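PDB 2CB4: mosquitocidal toxin from Bacillus sphaericus, which probably transfers ADP-ribose from NAD+ to target proteins, as the catalytic domain of a larger mosquito-killing toxin. Local coordinates for residues A[76-81]-A[126-131]; A[153-158]-A[192-197]. The protein carries 1 engineered substitution. One frame throughout, in Å; residues are numbered along the deposited sequence.

Interaction 1 of 2, residues A[76-81]-A[126-131]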
loop_
_atom_site.group_PDB
_atom_site.type_symbol
_atom_site.label_atom_id
_atom_site.label_comp_id
_atom_site.label_asym_id
_atom_site.label_seq_id
_atom_site.Cartn_x
_atom_site.Cartn_y
_atom_site.Cartn_z
ATOM N N HIS A 76 -8.983 47.503 -17.162
ATOM C CA HIS A 76 -8.610 46.087 -17.224
ATOM C C HIS A 76 -8.058 45.515 -15.915
ATOM O O HIS A 76 -7.612 44.373 -15.870
ATOM C CB HIS A 76 -7.648 45.820 -18.404
ATOM C CG HIS A 76 -8.289 46.063 -19.727
ATOM N ND1 HIS A 76 -8.259 47.297 -20.345
ATOM C CD2 HIS A 76 -9.070 45.265 -20.496
ATOM C CE1 HIS A 76 -8.969 47.236 -21.458
ATOM N NE2 HIS A 76 -9.477 46.019 -21.568
ATOM N N ARG A 77 -8.114 46.327 -14.867
ATOM C CA ARG A 77 -7.643 45.967 -13.547
ATOM C C ARG A 77 -8.631 45.008 -12.873
ATOM O O ARG A 77 -9.827 45.338 -12.658
ATOM C CB ARG A 77 -7.474 47.222 -12.699
ATOM C CG ARG A 77 -6.831 46.966 -11.348
ATOM C CD ARG A 77 -6.403 48.267 -10.732
ATOM N NE ARG A 77 -5.806 48.088 -9.411
ATOM C CZ ARG A 77 -6.430 48.329 -8.266
ATOM N NH1 ARG A 77 -7.680 48.773 -8.265
ATOM N NH2 ARG A 77 -5.798 48.140 -7.111
ATOM N N LEU A 78 -8.127 43.814 -12.567
ATOM C CA LEU A 78 -8.940 42.765 -11.936
ATOM C C LEU A 78 -8.483 42.510 -10.494
ATOM O O LEU A 78 -7.330 42.774 -10.119
ATOM C CB LEU A 78 -8.870 41.471 -12.743
ATOM C CG LEU A 78 -9.268 41.565 -14.214
ATOM C CD1 LEU A 78 -8.897 40.261 -14.922
ATOM C CD2 LEU A 78 -10.782 41.813 -14.281
ATOM N N LEU A 79 -9.408 42.007 -9.694
ATOM C CA LEU A 79 -9.143 41.721 -8.293
ATOM C C LEU A 79 -9.608 40.327 -7.938
ATOM O O LEU A 79 -10.580 39.815 -8.488
ATOM C CB LEU A 79 -9.899 42.721 -7.390
ATOM C CG LEU A 79 -9.691 44.224 -7.612
ATOM C CD1 LEU A 79 -10.684 44.967 -6.715
ATOM C CD2 LEU A 79 -8.236 44.618 -7.286
ATOM N N ARG A 80 -8.926 39.730 -6.975
ATOM C CA ARG A 80 -9.313 38.418 -6.467
ATOM C C ARG A 80 -9.078 38.339 -4.965
ATOM O O ARG A 80 -7.968 38.543 -4.493
ATOM C CB ARG A 80 -8.606 37.258 -7.172
ATOM C CG ARG A 80 -8.989 35.972 -6.529
ATOM C CD ARG A 80 -8.669 34.755 -7.343
ATOM N NE ARG A 80 -8.813 33.584 -6.497
ATOM C CZ ARG A 80 -9.823 32.721 -6.529
ATOM N NH1 ARG A 80 -10.801 32.836 -7.413
ATOM N NH2 ARG A 80 -9.829 31.714 -5.679
ATOM N N TRP A 81 -10.142 38.046 -4.230
ATOM C CA TRP A 81 -10.094 37.880 -2.782
ATOM C C TRP A 81 -9.703 36.432 -2.553
ATOM O O TRP A 81 -10.333 35.521 -3.095
ATOM C CB TRP A 81 -11.485 38.102 -2.190
ATOM C CG TRP A 81 -11.900 39.545 -2.268
ATOM C CD1 TRP A 81 -12.742 40.133 -3.209
ATOM C CD2 TRP A 81 -11.540 40.586 -1.349
ATOM N NE1 TRP A 81 -12.881 41.471 -2.939
ATOM C CE2 TRP A 81 -12.156 41.789 -1.814
ATOM C CE3 TRP A 81 -10.710 40.643 -0.218
ATOM C CZ2 TRP A 81 -12.001 43.017 -1.149
ATOM C CZ3 TRP A 81 -10.574 41.869 0.453
ATOM C CH2 TRP A 81 -11.230 43.031 -0.009
ATOM N N THR A 126 -12.362 36.255 -11.002
ATOM C CA THR A 126 -11.795 37.551 -10.596
ATOM C C THR A 126 -13.012 38.499 -10.682
ATOM O O THR A 126 -14.036 38.176 -11.231
ATOM C CB THR A 126 -10.606 38.010 -11.469
ATOM O OG1 THR A 126 -11.090 38.194 -12.795
ATOM C CG2 THR A 126 -9.469 36.882 -11.505
ATOM N N THR A 127 -12.911 39.668 -10.071
ATOM C CA THR A 127 -13.959 40.657 -10.105
ATOM C C THR A 127 -13.267 41.957 -10.547
ATOM O O THR A 127 -12.093 42.168 -10.289
ATOM C CB THR A 127 -14.708 40.791 -8.724
ATOM O OG1 THR A 127 -15.817 41.692 -8.860
ATOM C CG2 THR A 127 -13.789 41.319 -7.624
ATOM N N ARG A 128 -14.001 42.821 -11.227
ATOM C CA ARG A 128 -13.422 44.075 -11.705
ATOM C C ARG A 128 -13.219 45.105 -10.633
ATOM O O ARG A 128 -14.060 45.256 -9.755
ATOM C CB ARG A 128 -14.305 44.682 -12.803
ATOM C CG ARG A 128 -14.640 43.719 -13.950
ATOM C CD ARG A 128 -15.402 44.426 -15.051
ATOM N NE ARG A 128 -14.573 45.432 -15.699
ATOM C CZ ARG A 128 -15.025 46.554 -16.252
ATOM N NH1 ARG A 128 -16.317 46.830 -16.247
ATOM N NH2 ARG A 128 -14.175 47.408 -16.813
ATOM N N ALA A 129 -12.110 45.850 -10.734
ATOM C CA ALA A 129 -11.864 46.961 -9.826
ATOM C C ALA A 129 -12.971 48.010 -10.193
ATOM O O ALA A 129 -13.396 48.113 -11.357
ATOM C CB ALA A 129 -10.473 47.527 -10.055
ATOM N N ARG A 130 -13.465 48.746 -9.203
ATOM C CA ARG A 130 -14.529 49.711 -9.432
ATOM C C ARG A 130 -14.075 51.141 -9.237
ATOM O O ARG A 130 -13.328 51.456 -8.309
ATOM C CB ARG A 130 -15.701 49.436 -8.510
ATOM C CG ARG A 130 -16.448 48.179 -8.811
ATOM C CD ARG A 130 -17.472 47.986 -7.715
ATOM N NE ARG A 130 -18.684 48.730 -8.012
ATOM C CZ ARG A 130 -19.258 49.639 -7.226
ATOM N NH1 ARG A 130 -18.784 49.960 -6.032
ATOM N NH2 ARG A 130 -20.365 50.218 -7.645
ATOM N N TYR A 131 -14.549 52.012 -10.124
ATOM C CA TYR A 131 -14.171 53.427 -10.090
ATOM C C TYR A 131 -15.374 54.322 -10.178
ATOM O O TYR A 131 -16.390 53.940 -10.749
ATOM C CB TYR A 131 -13.209 53.714 -11.259
ATOM C CG TYR A 131 -11.916 52.957 -11.101
ATOM C CD1 TYR A 131 -10.862 53.494 -10.346
ATOM C CD2 TYR A 131 -11.778 51.673 -11.601
ATOM C CE1 TYR A 131 -9.695 52.776 -10.135
ATOM C CE2 TYR A 131 -10.598 50.939 -11.402
ATOM C CZ TYR A 131 -9.581 51.491 -10.653
ATOM O OH TYR A 131 -8.424 50.790 -10.461
HETATM O O HOH W 1 -11.742 45.286 -15.027
#

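Interaction 2 of 2, residues A[153-158]-A[192-197]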
loop_
_atom_site.group_PDB
_atom_site.type_symbol
_atom_site.label_atom_id
_atom_site.label_comp_id
_atom_site.label_asym_id
_atom_site.label_seq_id
_atom_site.Cartn_x
_atom_site.Cartn_y
_atom_site.Cartn_z
ATOM N N ARG A 153 -6.331 40.609 -1.065
ATOM C CA ARG A 153 -7.010 41.114 -2.248
ATOM C C ARG A 153 -5.917 41.277 -3.301
ATOM O O ARG A 153 -5.136 42.223 -3.259
ATOM C CB ARG A 153 -7.684 42.463 -1.976
ATOM C CG ARG A 153 -8.774 42.814 -3.042
ATOM C CD ARG A 153 -9.195 44.265 -2.841
ATOM N NE ARG A 153 -8.254 45.114 -3.520
ATOM C CZ ARG A 153 -8.500 46.348 -3.909
ATOM N NH1 ARG A 153 -9.666 46.904 -3.654
ATOM N NH2 ARG A 153 -7.562 47.020 -4.550
ATOM N N TYR A 154 -5.839 40.316 -4.210
ATOM C CA TYR A 154 -4.838 40.323 -5.261
ATOM C C TYR A 154 -5.259 41.193 -6.431
ATOM O O TYR A 154 -6.446 41.203 -6.809
ATOM C CB TYR A 154 -4.547 38.877 -5.745
ATOM C CG TYR A 154 -3.831 38.039 -4.695
ATOM C CD1 TYR A 154 -2.437 37.999 -4.651
ATOM C CD2 TYR A 154 -4.554 37.302 -3.718
ATOM C CE1 TYR A 154 -1.762 37.257 -3.687
ATOM C CE2 TYR A 154 -3.872 36.541 -2.736
ATOM C CZ TYR A 154 -2.481 36.546 -2.739
ATOM O OH TYR A 154 -1.796 35.849 -1.807
ATOM N N GLU A 155 -4.262 41.887 -7.003
ATOM C CA GLU A 155 -4.408 42.773 -8.162
ATOM C C GLU A 155 -3.816 42.071 -9.379
ATOM O O GLU A 155 -2.649 41.680 -9.396
ATOM C CB GLU A 155 -3.693 44.105 -7.921
ATOM C CG GLU A 155 -3.746 45.063 -9.101
ATOM C CD GLU A 155 -2.755 46.190 -8.947
ATOM O OE1 GLU A 155 -1.595 45.930 -8.555
ATOM O OE2 GLU A 155 -3.148 47.353 -9.153
ATOM N N ILE A 156 -4.648 41.912 -10.395
ATOM C CA ILE A 156 -4.278 41.181 -11.602
ATOM C C ILE A 156 -4.477 41.979 -12.914
ATOM O O ILE A 156 -5.436 42.754 -13.051
ATOM C CB ILE A 156 -5.211 39.908 -11.665
ATOM C CG1 ILE A 156 -5.043 39.062 -10.391
ATOM C CG2 ILE A 156 -5.022 39.103 -12.958
ATOM C CD1 ILE A 156 -6.270 38.308 -9.983
ATOM N N PHE A 157 -3.586 41.731 -13.874
ATOM C CA PHE A 157 -3.644 42.291 -15.247
ATOM C C PHE A 157 -3.217 41.102 -16.077
ATOM O O PHE A 157 -2.070 40.719 -16.069
ATOM C CB PHE A 157 -2.674 43.454 -15.455
ATOM C CG PHE A 157 -3.045 44.697 -14.667
ATOM C CD1 PHE A 157 -4.015 45.579 -15.153
ATOM C CD2 PHE A 157 -2.444 44.966 -13.433
ATOM C CE1 PHE A 157 -4.341 46.726 -14.440
ATOM C CE2 PHE A 157 -2.771 46.104 -12.723
ATOM C CZ PHE A 157 -3.725 46.993 -13.235
ATOM N N ALA A 158 -4.177 40.481 -16.740
ATOM C CA ALA A 158 -3.925 39.270 -17.492
ATOM C C ALA A 158 -4.579 39.352 -18.871
ATOM O O ALA A 158 -5.569 40.066 -19.071
ATOM C CB ALA A 158 -4.554 38.050 -16.691
ATOM N N ILE A 192 -0.003 38.693 -11.733
ATOM C CA ILE A 192 -0.447 39.177 -10.430
ATOM C C ILE A 192 0.567 40.201 -9.984
ATOM O O ILE A 192 1.729 39.881 -9.711
ATOM C CB ILE A 192 -0.621 38.012 -9.397
ATOM C CG1 ILE A 192 -1.301 36.803 -10.074
ATOM C CG2 ILE A 192 -1.396 38.492 -8.173
ATOM C CD1 ILE A 192 -1.448 35.569 -9.174
ATOM N N ARG A 193 0.135 41.456 -9.979
ATOM C CA ARG A 193 1.028 42.547 -9.660
ATOM C C ARG A 193 1.303 42.794 -8.190
ATOM O O ARG A 193 2.412 43.140 -7.803
ATOM C CB ARG A 193 0.539 43.861 -10.313
ATOM C CG ARG A 193 1.596 44.983 -10.122
ATOM C CD ARG A 193 1.392 46.126 -11.070
ATOM N NE ARG A 193 0.284 46.958 -10.635
ATOM C CZ ARG A 193 -0.123 48.054 -11.257
ATOM N NH1 ARG A 193 0.502 48.463 -12.337
ATOM N NH2 ARG A 193 -1.154 48.746 -10.792
ATOM N N SER A 194 0.268 42.678 -7.372
ATOM C CA SER A 194 0.430 42.951 -5.960
ATOM C C SER A 194 -0.723 42.353 -5.182
ATOM O O SER A 194 -1.648 41.771 -5.744
ATOM C CB SER A 194 0.417 44.486 -5.758
ATOM O OG SER A 194 -0.863 45.058 -6.096
ATOM N N THR A 195 -0.692 42.551 -3.878
ATOM C CA THR A 195 -1.800 42.127 -3.038
ATOM C C THR A 195 -1.825 42.945 -1.758
ATOM O O THR A 195 -0.790 43.402 -1.280
ATOM C CB THR A 195 -1.824 40.586 -2.740
ATOM O OG1 THR A 195 -3.113 40.236 -2.213
ATOM C CG2 THR A 195 -0.749 40.185 -1.726
ATOM N N TYR A 196 -3.017 43.148 -1.223
ATOM C CA TYR A 196 -3.185 43.823 0.049
ATOM C C TYR A 196 -3.406 42.700 1.051
ATOM O O TYR A 196 -4.246 41.828 0.825
ATOM C CB TYR A 196 -4.483 44.618 0.095
ATOM C CG TYR A 196 -4.458 45.895 -0.657
ATOM C CD1 TYR A 196 -3.262 46.475 -1.043
ATOM C CD2 TYR A 196 -5.636 46.531 -0.989
ATOM C CE1 TYR A 196 -3.240 47.661 -1.760
ATOM C CE2 TYR A 196 -5.630 47.730 -1.674
ATOM C CZ TYR A 196 -4.429 48.291 -2.062
ATOM O OH TYR A 196 -4.441 49.468 -2.764
ATOM N N GLU A 197 -2.704 42.755 2.175
ATOM C CA GLU A 197 -2.913 41.790 3.244
ATOM C C GLU A 197 -3.773 42.494 4.299
ATOM O O GLU A 197 -3.360 43.490 4.889
ATOM C CB GLU A 197 -1.586 41.372 3.869
ATOM C CG GLU A 197 -1.751 40.469 5.055
ATOM C CD GLU A 197 -0.438 39.892 5.538
ATOM O OE1 GLU A 197 0.595 40.046 4.853
ATOM O OE2 GLU A 197 -0.442 39.280 6.613
HETATM O O HOH W 2 -6.536 49.550 -4.493
#

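Interaction 1 of 2, residues A[76-81]-A[126-131]
Leu79 and Thr127 face each other as a hydrogen-bonded pair in the antiparallel junction of strands 78-82 and 123-131, part of the mixed beta-sheet of an ADP-ribosyltransferase domain. Leu79 N reaches Thr127 O at 2.8 Å, and the return bond from Thr127 N to Leu79 O is also 2.8 Å, with an N-H...O angle of 165°. One step further on, where 76-81 leads into its strand, Ala129 N donates to Arg77 O at 3.0 Å and extends the ladder. This same carbonyl is approached by a water that accepts from Arg128 NE at 2.9 Å, while the Arg128 guanidinium also pairs with Glu75.

Leu79 and Thr127 put their side chains on one face of the sheet, and the beta-branched threonine serves two kinds of neighbour there. Its chi1 of -174° swings OG1 to the far side from the backbone N, where it bonds to Glu178 O, and sets CG2 between that N and the carbonyl carbon. The methyl is thus turned toward Leu79, with CG2 4.1 Å from Leu79 CB. On Ala129 the single methyl lets the Arg77 chain pass close by, and Leu79 CD1 lies against its CA. Leu78 and Thr126 meet obliquely, Leu78 CD1 coming within 3.7 Å of Thr126 OG1; that hydroxyl is satisfied by Ile181 O.

Arg77 carries the polar side-chain contact, its chain running fully extended from CG to NE so that the guanidinium stands well clear of its own backbone. Salt bridges to Glu155 and Glu137 hold it, and Leu79 CD2 covers part of one face. Its side chain crosses that of Tyr131 at about a right angle, the guanidinium and ring planes being 59° apart, and NH1 makes a weak, bent hydrogen bond to Tyr131 OH at 3.1 Å.

Interaction 2 of 2, residues A[153-158]-A[192-197]
Glu155 OE1 is gripped by Ser194 OG at 2.7 Å and by Arg193 NE at 3.0 Å, the two donors arriving from opposite faces of the carboxylate plane. Arg193 takes the acid side-on, its NH2 completing the salt bridge to OE2 at 2.9 Å, although the two flat groups are turned 65° apart. The bend at chi3 (77°) turns NE and NH2 of the arginine toward the carboxylate, and Phe157 CE2 sits over the centre of one guanidinium face.

These residues belong to an antiparallel pair of sheet strands, 150-156 and 192-199, in which Arg153 and Tyr196 exchange backbone bonds and run side by side. Tyr196 CE2 lies over the Arg153 guanidinium, 3.5 Å from NH2. Tyr196 OH hydrogen-bonds to Ser222 O, and a water also joins it to Arg153 NH2, weakly at the arginine end. With Tyr154 and Ile192 on the other side of the sheet, Thr195 covers the Tyr154 ring, its CB 3.7 Å from the ring centroid in a CH-pi contact. Buried as it is, Glu155 is probably kept ionised by Arg193, the Ser194 hydroxyl and a further salt bridge from Arg77.

Interactions 1 and 2 lie in one sheet, their centres 9 Å apart, because strands 78-82 and 150-156 are neighbours: Arg80 O and Tyr154 N, 2.8 Å apart, probably form one of the bonds between them. Across this seam Arg77 NE meets Glu155 OE2 at 2.8 Å, so the carboxylate held in interaction 2 also braces the arginine of interaction 1. Phe157 CE1 packs on Arg77 CA at 3.5 Å. By family resemblance, Arg80 and the Thr126-Thr127 pair probably correspond to the conserved arginine and part of the Ser-Thr-Ser motif of the NAD-binding cleft, which would place interaction 1 beside it; interaction 2 begins on the next strand, 150-156, and continues to 192-199.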